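Local structure of uronate isomerase (Bacillus halodurans C-125, 3HK9) at residues D24-L29 and V141-P146; A167-D172 and V218-S223; F255-G260 and N294-T299. The protein probably catalyses the zinc-dependent isomerisation of uronate sugars, such as D-glucuronate, to the corresponding keto acids. One frame throughout, in Å; residues are numbered along the deposited sequence.

How the interactions relate
All three contacts are buried, and each reaches the bound glucuronate by a different chemistry. Interaction 1 joins two loops at the ends of strands 22-24 and 137-141; it is polar, built on hydroxyls, waters and two zinc-bound histidines. Interaction 2 pairs strand 169-170 with strand 220-224 and finishes in an arginine that grips the sugar acid and is itself held by an aspartate. Interaction 3 pairs strand 255-262 with strand 296-300 by regular backbone bonds and mostly apolar side chains, touching the ligand through one methionine. Interactions 2 and 3 share a sheet, in which strands 220-224 and 255-262 are neighbours. Tyr219 ties interaction 2 to interaction 1 through Met25 O.

Interaction 1 (D24-L29 and V141-P146); sequences DMHTHL and VMTNDP. With ZN (zinc ion), chain P; REL (D-glucuronic acid), chain M.
Thr27 holds OG1 between its backbone N and carbonyl carbon (chi1 75°), and from there the hydroxyl reaches Val141 O at 2.6 Å; Thr143, with OG1 turned beside its own backbone N (chi1 -66°), sends its hydroxyl the other way, to Thr27 O at 3.0 Å. Each threonine thus donates to a main-chain carbonyl of the opposing loop. The Thr27 bond comes down from above the carbonyl plane of Val141, and Thr27 OG1 in turn accepts the N-H of Leu29, 3.3 Å from Leu29 N, in an ST turn.

Thr143 OG1 also sits at the edge of the His26 ring, near its plane and 3.1 Å from His26 CE1, while the His28 side chain runs beside that of Thr143 and points the same way. His26 and His28 form the His-X-His pair that, in the amidohydrolase superfamily, follows the first strand of the (beta/alpha)8 barrel. Both NE2 atoms bind zinc, His26 NE2 at 2.2 Å, and Asp355 with glucuronate O5 and O6B completes the site. At the ND1 edge of the His26 ring, in its plane, a water accepts from His26 ND1 at 2.9 Å and donates to Met142 O and Thr143 OG1. With NE2 on the metal and ND1 on this water, the imidazole is fixed in rotation from both ends.

Nearer the strands, Val141 N bonds to Asp24 O at 2.9 Å, and Val141 CG1 rests against Met25 O at 3.4 Å. A second water links Leu29 O to Thr143 N, beside the Met142 side chain.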
loop_
_atom_site.group_PDB
_atom_site.type_symbol
_atom_site.label_atom_id
_atom_site.label_comp_id
_atom_site.label_asym_id
_atom_site.label_seq_id
_atom_site.Cartn_x
_atom_site.Cartn_y
_atom_site.Cartn_z
ATOM N N ASP A 24 -52.928 15.733 30.591
ATOM C CA ASP A 24 -51.654 15.770 31.311
ATOM C C ASP A 24 -51.993 15.655 32.798
ATOM O O ASP A 24 -52.280 16.666 33.449
ATOM C CB ASP A 24 -50.962 17.103 31.029
ATOM C CG ASP A 24 -49.481 17.050 31.269
ATOM O OD1 ASP A 24 -49.048 16.249 32.121
ATOM O OD2 ASP A 24 -48.754 17.818 30.610
ATOM N N MET A 25 -51.946 14.440 33.343
ATOM C CA MET A 25 -52.340 14.234 34.733
ATOM C C MET A 25 -51.435 14.685 35.885
ATOM O O MET A 25 -51.735 14.407 37.042
ATOM C CB MET A 25 -52.800 12.780 34.935
ATOM C CG MET A 25 -51.869 11.705 34.423
ATOM S SD MET A 25 -50.489 11.427 35.516
ATOM C CE MET A 25 -51.311 10.685 36.936
ATOM N N HIS A 26 -50.337 15.370 35.573
ATOM C CA HIS A 26 -49.452 15.941 36.593
ATOM C C HIS A 26 -48.576 17.028 35.994
ATOM O O HIS A 26 -47.714 16.762 35.155
ATOM C CB HIS A 26 -48.542 14.917 37.288
ATOM C CG HIS A 26 -47.601 15.547 38.281
ATOM N ND1 HIS A 26 -48.039 16.351 39.313
ATOM C CD2 HIS A 26 -46.247 15.537 38.367
ATOM C CE1 HIS A 26 -46.998 16.811 39.988
ATOM N NE2 HIS A 26 -45.899 16.333 39.435
ATOM N N THR A 27 -48.812 18.257 36.441
ATOM C CA THR A 27 -48.067 19.421 35.976
ATOM C C THR A 27 -47.976 20.416 37.130
ATOM O O THR A 27 -48.615 20.242 38.172
ATOM C CB THR A 27 -48.798 20.150 34.837
ATOM O OG1 THR A 27 -49.902 20.885 35.385
ATOM C CG2 THR A 27 -49.331 19.152 33.806
ATOM N N HIS A 28 -47.180 21.460 36.929
ATOM C CA HIS A 28 -47.035 22.514 37.918
ATOM C C HIS A 28 -47.514 23.801 37.261
ATOM O O HIS A 28 -46.960 24.881 37.477
ATOM C CB HIS A 28 -45.581 22.622 38.363
ATOM C CG HIS A 28 -45.123 21.438 39.150
ATOM N ND1 HIS A 28 -45.441 21.262 40.479
ATOM C CD2 HIS A 28 -44.442 20.328 38.775
ATOM C CE1 HIS A 28 -44.978 20.095 40.888
ATOM N NE2 HIS A 28 -44.368 19.508 39.874
ATOM N N LEU A 29 -48.548 23.655 36.439
ATOM C CA LEU A 29 -49.151 24.783 35.747
ATOM C C LEU A 29 -50.440 25.138 36.483
ATOM O O LEU A 29 -50.976 24.328 37.241
ATOM C CB LEU A 29 -49.459 24.410 34.291
ATOM C CG LEU A 29 -48.276 23.883 33.473
ATOM C CD1 LEU A 29 -48.744 23.481 32.078
ATOM C CD2 LEU A 29 -47.191 24.950 33.395
ATOM N N VAL A 141 -53.747 18.782 34.691
ATOM C CA VAL A 141 -53.902 18.572 36.123
ATOM C C VAL A 141 -52.799 19.369 36.809
ATOM O O VAL A 141 -51.617 19.255 36.461
ATOM C CB VAL A 141 -53.779 17.086 36.506
ATOM C CG1 VAL A 141 -53.729 16.946 38.028
ATOM C CG2 VAL A 141 -54.959 16.307 35.942
ATOM N N MET A 142 -53.194 20.187 37.774
ATOM C CA MET A 142 -52.261 21.031 38.509
ATOM C C MET A 142 -51.829 20.331 39.786
ATOM O O MET A 142 -52.292 19.237 40.105
ATOM C CB MET A 142 -52.936 22.351 38.917
ATOM C CG MET A 142 -53.707 23.085 37.829
ATOM S SD MET A 142 -54.630 24.534 38.494
ATOM C CE MET A 142 -56.099 23.705 39.144
ATOM N N THR A 143 -50.930 20.986 40.511
ATOM C CA THR A 143 -50.465 20.506 41.802
ATOM C C THR A 143 -50.853 21.666 42.712
ATOM O O THR A 143 -50.208 22.721 42.695
ATOM C CB THR A 143 -48.937 20.320 41.850
ATOM O OG1 THR A 143 -48.548 19.265 40.963
ATOM C CG2 THR A 143 -48.496 19.968 43.266
ATOM N N ASN A 144 -51.917 21.483 43.484
ATOM C CA ASN A 144 -52.395 22.546 44.364
ATOM C C ASN A 144 -52.077 22.304 45.828
ATOM O O ASN A 144 -52.691 21.467 46.484
ATOM C CB ASN A 144 -53.899 22.734 44.170
ATOM C CG ASN A 144 -54.262 22.940 42.718
ATOM O OD1 ASN A 144 -54.728 22.021 42.046
ATOM N ND2 ASN A 144 -54.022 24.146 42.214
ATOM N N ASP A 145 -51.107 23.061 46.323
ATOM C CA ASP A 145 -50.646 22.959 47.700
ATOM C C ASP A 145 -51.284 24.011 48.617
ATOM O O ASP A 145 -50.918 25.186 48.577
ATOM C CB ASP A 145 -49.121 23.088 47.711
ATOM C CG ASP A 145 -48.538 23.060 49.101
ATOM O OD1 ASP A 145 -49.217 22.566 50.021
ATOM O OD2 ASP A 145 -47.386 23.525 49.262
ATOM N N PRO A 146 -52.253 23.596 49.452
ATOM C CA PRO A 146 -52.943 24.500 50.381
ATOM C C PRO A 146 -52.030 25.047 51.486
ATOM O O PRO A 146 -52.392 25.978 52.206
ATOM C CB PRO A 146 -54.060 23.623 50.939
ATOM C CG PRO A 146 -53.420 22.263 50.956
ATOM C CD PRO A 146 -52.751 22.216 49.603
HETATM ZN ZN ZN P . -43.985 17.399 39.691
HETATM O O6A REL M . -42.795 16.468 43.595
HETATM C C6 REL M . -43.029 16.875 42.420
HETATM O O6B REL M . -44.152 17.147 41.960
HETATM C C5 REL M . -41.810 17.027 41.506
HETATM O O5 REL M . -42.218 16.725 40.166
HETATM C C4 REL M . -41.199 18.459 41.534
HETATM O O4 REL M . -40.777 18.701 42.893
HETATM C C3 REL M . -39.980 18.671 40.589
HETATM O O3 REL M . -39.308 19.919 40.859
HETATM C C2 REL M . -40.415 18.620 39.106
HETATM O O2 REL M . -40.496 19.914 38.527
HETATM C C1 REL M . -39.458 17.738 38.292
HETATM O O1 REL M . -39.847 17.114 37.301
HETATM O O HOH W 1 -50.776 17.160 40.026
HETATM O O HOH W 2 -49.710 23.390 39.637
#

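Interaction 2 (A167-D172 and V218-S223); sequences AALRLD and VYMAVS. With REL (D-glucuronic acid), chain M.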
loop_
_atom_site.group_PDB
_atom_site.type_symbol
_atom_site.label_atom_id
_atom_site.label_comp_id
_atom_site.label_asym_id
_atom_site.label_seq_id
_atom_site.Cartn_x
_atom_site.Cartn_y
_atom_site.Cartn_z
ATOM N N ALA A 167 -57.806 20.247 39.560
ATOM C CA ALA A 167 -57.056 20.296 40.806
ATOM C C ALA A 167 -56.589 18.957 41.346
ATOM O O ALA A 167 -57.221 17.913 41.138
ATOM C CB ALA A 167 -57.883 21.006 41.878
ATOM N N ALA A 168 -55.467 19.013 42.054
ATOM C CA ALA A 168 -54.876 17.850 42.698
ATOM C C ALA A 168 -54.397 18.355 44.057
ATOM O O ALA A 168 -53.556 19.257 44.133
ATOM C CB ALA A 168 -53.707 17.317 41.880
ATOM N N LEU A 169 -54.939 17.775 45.123
ATOM C CA LEU A 169 -54.589 18.177 46.484
ATOM C C LEU A 169 -53.258 17.609 46.973
ATOM O O LEU A 169 -53.186 16.477 47.455
ATOM C CB LEU A 169 -55.722 17.786 47.442
ATOM C CG LEU A 169 -55.499 18.022 48.938
ATOM C CD1 LEU A 169 -55.078 19.463 49.191
ATOM C CD2 LEU A 169 -56.776 17.689 49.688
ATOM N N ARG A 170 -52.211 18.420 46.851
ATOM C CA ARG A 170 -50.861 18.044 47.261
ATOM C C ARG A 170 -50.736 18.172 48.789
ATOM O O ARG A 170 -51.066 19.215 49.358
ATOM C CB ARG A 170 -49.862 18.949 46.536
ATOM C CG ARG A 170 -48.423 18.492 46.602
ATOM C CD ARG A 170 -48.243 17.043 46.129
ATOM N NE ARG A 170 -46.841 16.674 46.257
ATOM C CZ ARG A 170 -45.929 16.823 45.304
ATOM N NH1 ARG A 170 -46.263 17.318 44.117
ATOM N NH2 ARG A 170 -44.660 16.531 45.559
ATOM N N LEU A 171 -50.247 17.121 49.450
ATOM C CA LEU A 171 -50.154 17.116 50.915
ATOM C C LEU A 171 -48.791 16.875 51.580
ATOM O O LEU A 171 -48.741 16.478 52.749
ATOM C CB LEU A 171 -51.154 16.085 51.459
ATOM C CG LEU A 171 -52.607 16.237 50.981
ATOM C CD1 LEU A 171 -53.422 14.982 51.284
ATOM C CD2 LEU A 171 -53.220 17.447 51.649
ATOM N N ASP A 172 -47.694 17.127 50.871
ATOM C CA ASP A 172 -46.356 16.900 51.432
ATOM C C ASP A 172 -46.137 17.433 52.857
ATOM O O ASP A 172 -45.601 16.721 53.715
ATOM C CB ASP A 172 -45.281 17.471 50.487
ATOM C CG ASP A 172 -45.227 16.731 49.146
ATOM O OD1 ASP A 172 -46.241 16.109 48.775
ATOM O OD2 ASP A 172 -44.185 16.777 48.458
ATOM N N VAL A 218 -58.812 15.685 41.409
ATOM C CA VAL A 218 -58.903 14.396 40.734
ATOM C C VAL A 218 -58.190 13.343 41.582
ATOM O O VAL A 218 -58.391 12.138 41.413
ATOM C CB VAL A 218 -58.285 14.461 39.319
ATOM C CG1 VAL A 218 -59.234 15.198 38.387
ATOM C CG2 VAL A 218 -56.952 15.191 39.354
ATOM N N TYR A 219 -57.357 13.809 42.505
ATOM C CA TYR A 219 -56.648 12.917 43.414
ATOM C C TYR A 219 -55.852 13.702 44.455
ATOM O O TYR A 219 -55.607 14.899 44.290
ATOM C CB TYR A 219 -55.716 11.956 42.631
ATOM C CG TYR A 219 -54.601 12.614 41.834
ATOM C CD1 TYR A 219 -53.496 13.179 42.469
ATOM C CD2 TYR A 219 -54.651 12.662 40.439
ATOM C CE1 TYR A 219 -52.468 13.778 41.737
ATOM C CE2 TYR A 219 -53.630 13.258 39.698
ATOM C CZ TYR A 219 -52.542 13.815 40.355
ATOM O OH TYR A 219 -51.541 14.429 39.624
ATOM N N MET A 220 -55.495 13.028 45.544
ATOM C CA MET A 220 -54.670 13.620 46.596
ATOM C C MET A 220 -53.277 13.057 46.320
ATOM O O MET A 220 -53.134 11.872 45.995
ATOM C CB MET A 220 -55.148 13.190 47.986
ATOM C CG MET A 220 -56.435 13.861 48.441
ATOM S SD MET A 220 -56.956 13.258 50.062
ATOM C CE MET A 220 -57.816 11.745 49.610
ATOM N N ALA A 221 -52.254 13.894 46.446
ATOM C CA ALA A 221 -50.895 13.459 46.157
ATOM C C ALA A 221 -49.856 13.824 47.211
ATOM O O ALA A 221 -50.100 14.654 48.091
ATOM C CB ALA A 221 -50.471 14.021 44.815
ATOM N N VAL A 222 -48.691 13.193 47.093
ATOM C CA VAL A 222 -47.563 13.422 47.989
ATOM C C VAL A 222 -46.307 12.841 47.354
ATOM O O VAL A 222 -46.386 11.839 46.632
ATOM C CB VAL A 222 -47.770 12.725 49.354
ATOM C CG1 VAL A 222 -47.894 11.221 49.165
ATOM C CG2 VAL A 222 -46.605 13.036 50.280
ATOM N N SER A 223 -45.160 13.478 47.589
ATOM C CA SER A 223 -43.896 12.956 47.072
ATOM C C SER A 223 -43.253 12.364 48.314
ATOM O O SER A 223 -43.360 12.930 49.402
ATOM C CB SER A 223 -43.017 14.062 46.459
ATOM O OG SER A 223 -42.502 14.941 47.439
HETATM O O6A REL M . -42.795 16.468 43.595
HETATM C C6 REL M . -43.029 16.875 42.420
HETATM O O6B REL M . -44.152 17.147 41.960
HETATM C C5 REL M . -41.810 17.027 41.506
HETATM O O5 REL M . -42.218 16.725 40.166
HETATM C C4 REL M . -41.199 18.459 41.534
HETATM O O4 REL M . -40.777 18.701 42.893
HETATM C C3 REL M . -39.980 18.671 40.589
HETATM O O3 REL M . -39.308 19.919 40.859
HETATM C C2 REL M . -40.415 18.620 39.106
HETATM O O2 REL M . -40.496 19.914 38.527
HETATM C C1 REL M . -39.458 17.738 38.292
HETATM O O1 REL M . -39.847 17.114 37.301
#
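Asp172 and Ser223 meet at the ligand end of this strand pair, where the carboxylate lies sandwiched between the serine and Arg170. Ser223 OG donates to Asp172 OD2 at 2.7 Å, and Ser223 N to Asp172 OD1 at 3.1 Å. Arg170 takes the same two oxygens side-on, with NE 2.6 Å from Asp172 OD1 in a salt bridge and NH2 bonded to OD2. At each oxygen the arginine and serine donors arrive from opposite faces of the carboxylate plane, so four bonds fix the group's rotation. The arginine chain bends at chi2 (54°), and its guanidinium, thus anchored, turns NH1 and the second N-H of NH2 to the sugar acid: NH1 to glucuronate O6B, and NH2 to O6A at 2.7 Å with a nearly straight N-H (168°). Asp172 is therefore a second-shell residue orienting a first-shell one.

At the other end Ala168 CB lies over a face of the Tyr219 ring, a CH-pi contact 4.2 Å from the centroid, while Tyr219 OH bonds to Met25 O. Leu169 and Met220 run side by side on the face opposite Arg170, Leu169 CD2 4.0 Å from Met220 CG. Along the backbones Ala221 N donates to Leu169 O, and Leu171 N to Ala221 O at 2.8 Å. A (beta/alpha)8 barrel places its active site at the C-terminal ends of its parallel strands; here they form the carboxylate-binding corner of the uronate pocket.

Interaction 3 (F255-G260 and N294-T299); sequences FAMMIG and NKFLVT. With REL (D-glucuronic acid), chain M.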
loop_
_atom_site.group_PDB
_atom_site.type_symbol
_atom_site.label_atom_id
_atom_site.label_comp_id
_atom_site.label_asym_id
_atom_site.label_seq_id
_atom_site.Cartn_x
_atom_site.Cartn_y
_atom_site.Cartn_z
ATOM N N PHE A 255 -55.149 7.923 45.512
ATOM C CA PHE A 255 -54.029 8.487 46.253
ATOM C C PHE A 255 -52.788 8.359 45.382
ATOM O O PHE A 255 -52.378 7.251 45.043
ATOM C CB PHE A 255 -53.861 7.722 47.573
ATOM C CG PHE A 255 -52.708 8.194 48.422
ATOM C CD1 PHE A 255 -52.382 9.544 48.503
ATOM C CD2 PHE A 255 -51.976 7.286 49.182
ATOM C CE1 PHE A 255 -51.341 9.987 49.333
ATOM C CE2 PHE A 255 -50.934 7.716 50.016
ATOM C CZ PHE A 255 -50.617 9.067 50.091
ATOM N N ALA A 256 -52.207 9.495 44.999
ATOM C CA ALA A 256 -51.016 9.510 44.157
ATOM C C ALA A 256 -49.744 9.585 44.992
ATOM O O ALA A 256 -49.594 10.483 45.815
ATOM C CB ALA A 256 -51.070 10.694 43.197
ATOM N N MET A 257 -48.832 8.640 44.773
ATOM C CA MET A 257 -47.566 8.605 45.503
ATOM C C MET A 257 -46.417 8.676 44.523
ATOM O O MET A 257 -46.287 7.819 43.649
ATOM C CB MET A 257 -47.438 7.317 46.326
ATOM C CG MET A 257 -48.518 7.124 47.383
ATOM S SD MET A 257 -48.258 5.629 48.377
ATOM C CE MET A 257 -48.780 4.362 47.228
ATOM N N MET A 258 -45.587 9.702 44.659
ATOM C CA MET A 258 -44.440 9.863 43.777
ATOM C C MET A 258 -43.241 9.574 44.675
ATOM O O MET A 258 -42.818 10.414 45.480
ATOM C CB MET A 258 -44.430 11.283 43.221
ATOM C CG MET A 258 -45.826 11.735 42.809
ATOM S SD MET A 258 -45.818 12.857 41.410
ATOM C CE MET A 258 -45.486 14.375 42.216
ATOM N N ILE A 259 -42.696 8.370 44.515
ATOM C CA ILE A 259 -41.625 7.877 45.371
ATOM C C ILE A 259 -40.178 7.884 44.907
ATOM O O ILE A 259 -39.873 7.538 43.764
ATOM C CB ILE A 259 -41.961 6.438 45.802
ATOM C CG1 ILE A 259 -43.398 6.397 46.335
ATOM C CG2 ILE A 259 -40.966 5.955 46.841
ATOM C CD1 ILE A 259 -43.956 4.995 46.567
ATOM N N GLY A 260 -39.282 8.255 45.825
ATOM C CA GLY A 260 -37.864 8.235 45.517
ATOM C C GLY A 260 -37.099 9.537 45.564
ATOM O O GLY A 260 -35.893 9.551 45.296
ATOM N N ASN A 294 -59.207 1.053 47.983
ATOM C CA ASN A 294 -58.547 2.328 47.688
ATOM C C ASN A 294 -57.808 2.216 46.357
ATOM O O ASN A 294 -57.344 1.133 45.985
ATOM C CB ASN A 294 -57.535 2.707 48.771
ATOM C CG ASN A 294 -58.197 3.173 50.048
ATOM O OD1 ASN A 294 -58.605 2.366 50.884
ATOM N ND2 ASN A 294 -58.320 4.483 50.201
ATOM N N LYS A 295 -57.700 3.336 45.647
ATOM C CA LYS A 295 -57.012 3.362 44.362
ATOM C C LYS A 295 -55.700 4.113 44.513
ATOM O O LYS A 295 -55.633 5.127 45.205
ATOM C CB LYS A 295 -57.894 4.031 43.308
ATOM C CG LYS A 295 -59.144 3.227 42.959
ATOM C CD LYS A 295 -60.069 4.014 42.037
ATOM C CE LYS A 295 -60.569 5.289 42.713
ATOM N NZ LYS A 295 -61.482 6.098 41.846
ATOM N N PHE A 296 -54.654 3.614 43.862
ATOM C CA PHE A 296 -53.340 4.234 43.968
ATOM C C PHE A 296 -52.682 4.566 42.634
ATOM O O PHE A 296 -52.608 3.725 41.738
ATOM C CB PHE A 296 -52.405 3.311 44.764
ATOM C CG PHE A 296 -52.880 3.013 46.174
ATOM C CD1 PHE A 296 -52.394 3.744 47.259
ATOM C CD2 PHE A 296 -53.794 1.987 46.415
ATOM C CE1 PHE A 296 -52.808 3.457 48.567
ATOM C CE2 PHE A 296 -54.216 1.690 47.719
ATOM C CZ PHE A 296 -53.720 2.428 48.795
ATOM N N LEU A 297 -52.222 5.808 42.505
ATOM C CA LEU A 297 -51.497 6.251 41.321
ATOM C C LEU A 297 -50.042 6.303 41.789
ATOM O O LEU A 297 -49.727 6.966 42.776
ATOM C CB LEU A 297 -51.961 7.638 40.877
ATOM C CG LEU A 297 -53.272 7.679 40.082
ATOM C CD1 LEU A 297 -53.853 9.089 40.105
ATOM C CD2 LEU A 297 -53.013 7.211 38.656
ATOM N N VAL A 298 -49.155 5.597 41.105
ATOM C CA VAL A 298 -47.765 5.587 41.526
ATOM C C VAL A 298 -46.784 5.804 40.393
ATOM O O VAL A 298 -46.996 5.350 39.268
ATOM C CB VAL A 298 -47.409 4.248 42.245
ATOM C CG1 VAL A 298 -45.931 4.233 42.648
ATOM C CG2 VAL A 298 -48.283 4.066 43.479
ATOM N N THR A 299 -45.718 6.534 40.709
ATOM C CA THR A 299 -44.632 6.804 39.783
ATOM C C THR A 299 -43.421 6.825 40.705
ATOM O O THR A 299 -43.519 7.280 41.845
ATOM C CB THR A 299 -44.802 8.170 39.058
ATOM O OG1 THR A 299 -43.913 8.222 37.933
ATOM C CG2 THR A 299 -44.488 9.339 39.994
HETATM O O6A REL M . -42.795 16.468 43.595
HETATM C C6 REL M . -43.029 16.875 42.420
HETATM O O6B REL M . -44.152 17.147 41.960
HETATM C C5 REL M . -41.810 17.027 41.506
HETATM O O5 REL M . -42.218 16.725 40.166
HETATM C C4 REL M . -41.199 18.459 41.534
HETATM O O4 REL M . -40.777 18.701 42.893
HETATM C C3 REL M . -39.980 18.671 40.589
HETATM O O3 REL M . -39.308 19.919 40.859
HETATM C C2 REL M . -40.415 18.620 39.106
HETATM O O2 REL M . -40.496 19.914 38.527
HETATM C C1 REL M . -39.458 17.738 38.292
HETATM O O1 REL M . -39.847 17.114 37.301
#
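Strands 255-259 and 296-299 are neighbouring parallel staves of the (beta/alpha)8 barrel, their axes 4.5 Å apart at closest approach and 14° from parallel. Five backbone hydrogen bonds join them, alternating in direction from Phe255 N to Lys295 O at one end to Ile259 N to Thr299 O at the other; Met257 N to Leu297 O, at 2.8 Å, is the shortest.

One face of the pair carries Phe255, Met257, Phe296 and Val298. There Phe296 CE1 comes to the edge of the Phe255 ring, 4.0 Å from Phe255 CD2, while Met257 CG lies over a face of that ring. The Met257 chain bends at chi3 (-76°), which brings its methyl back across to the second strand, where CE touches Phe296 CD1 at 3.7 Å and Val298 CG2 at 3.8 Å.

The other face looks into the barrel. Ala256 and Leu297 meet through their CB atoms, and Thr299 lays CG2 3.8 Å from Met258 CB; its hydroxyl bonds to Phe322 O instead. Met258, bent at chi2 and chi3, extends its methyl to the sugar acid, with CE 3.1 Å from glucuronate O6B and also packed against His26. Replacing it by an alanine would probably open a gap beside the ligand carboxylate and take away the methyl that packs on His26.

On its other edge strand 255-262 bonds to strand 220-224 through Met220 and Val222. Helix 282-290 covers Met257 and Phe296, and helix 235-250 packs on Phe255 and Phe296.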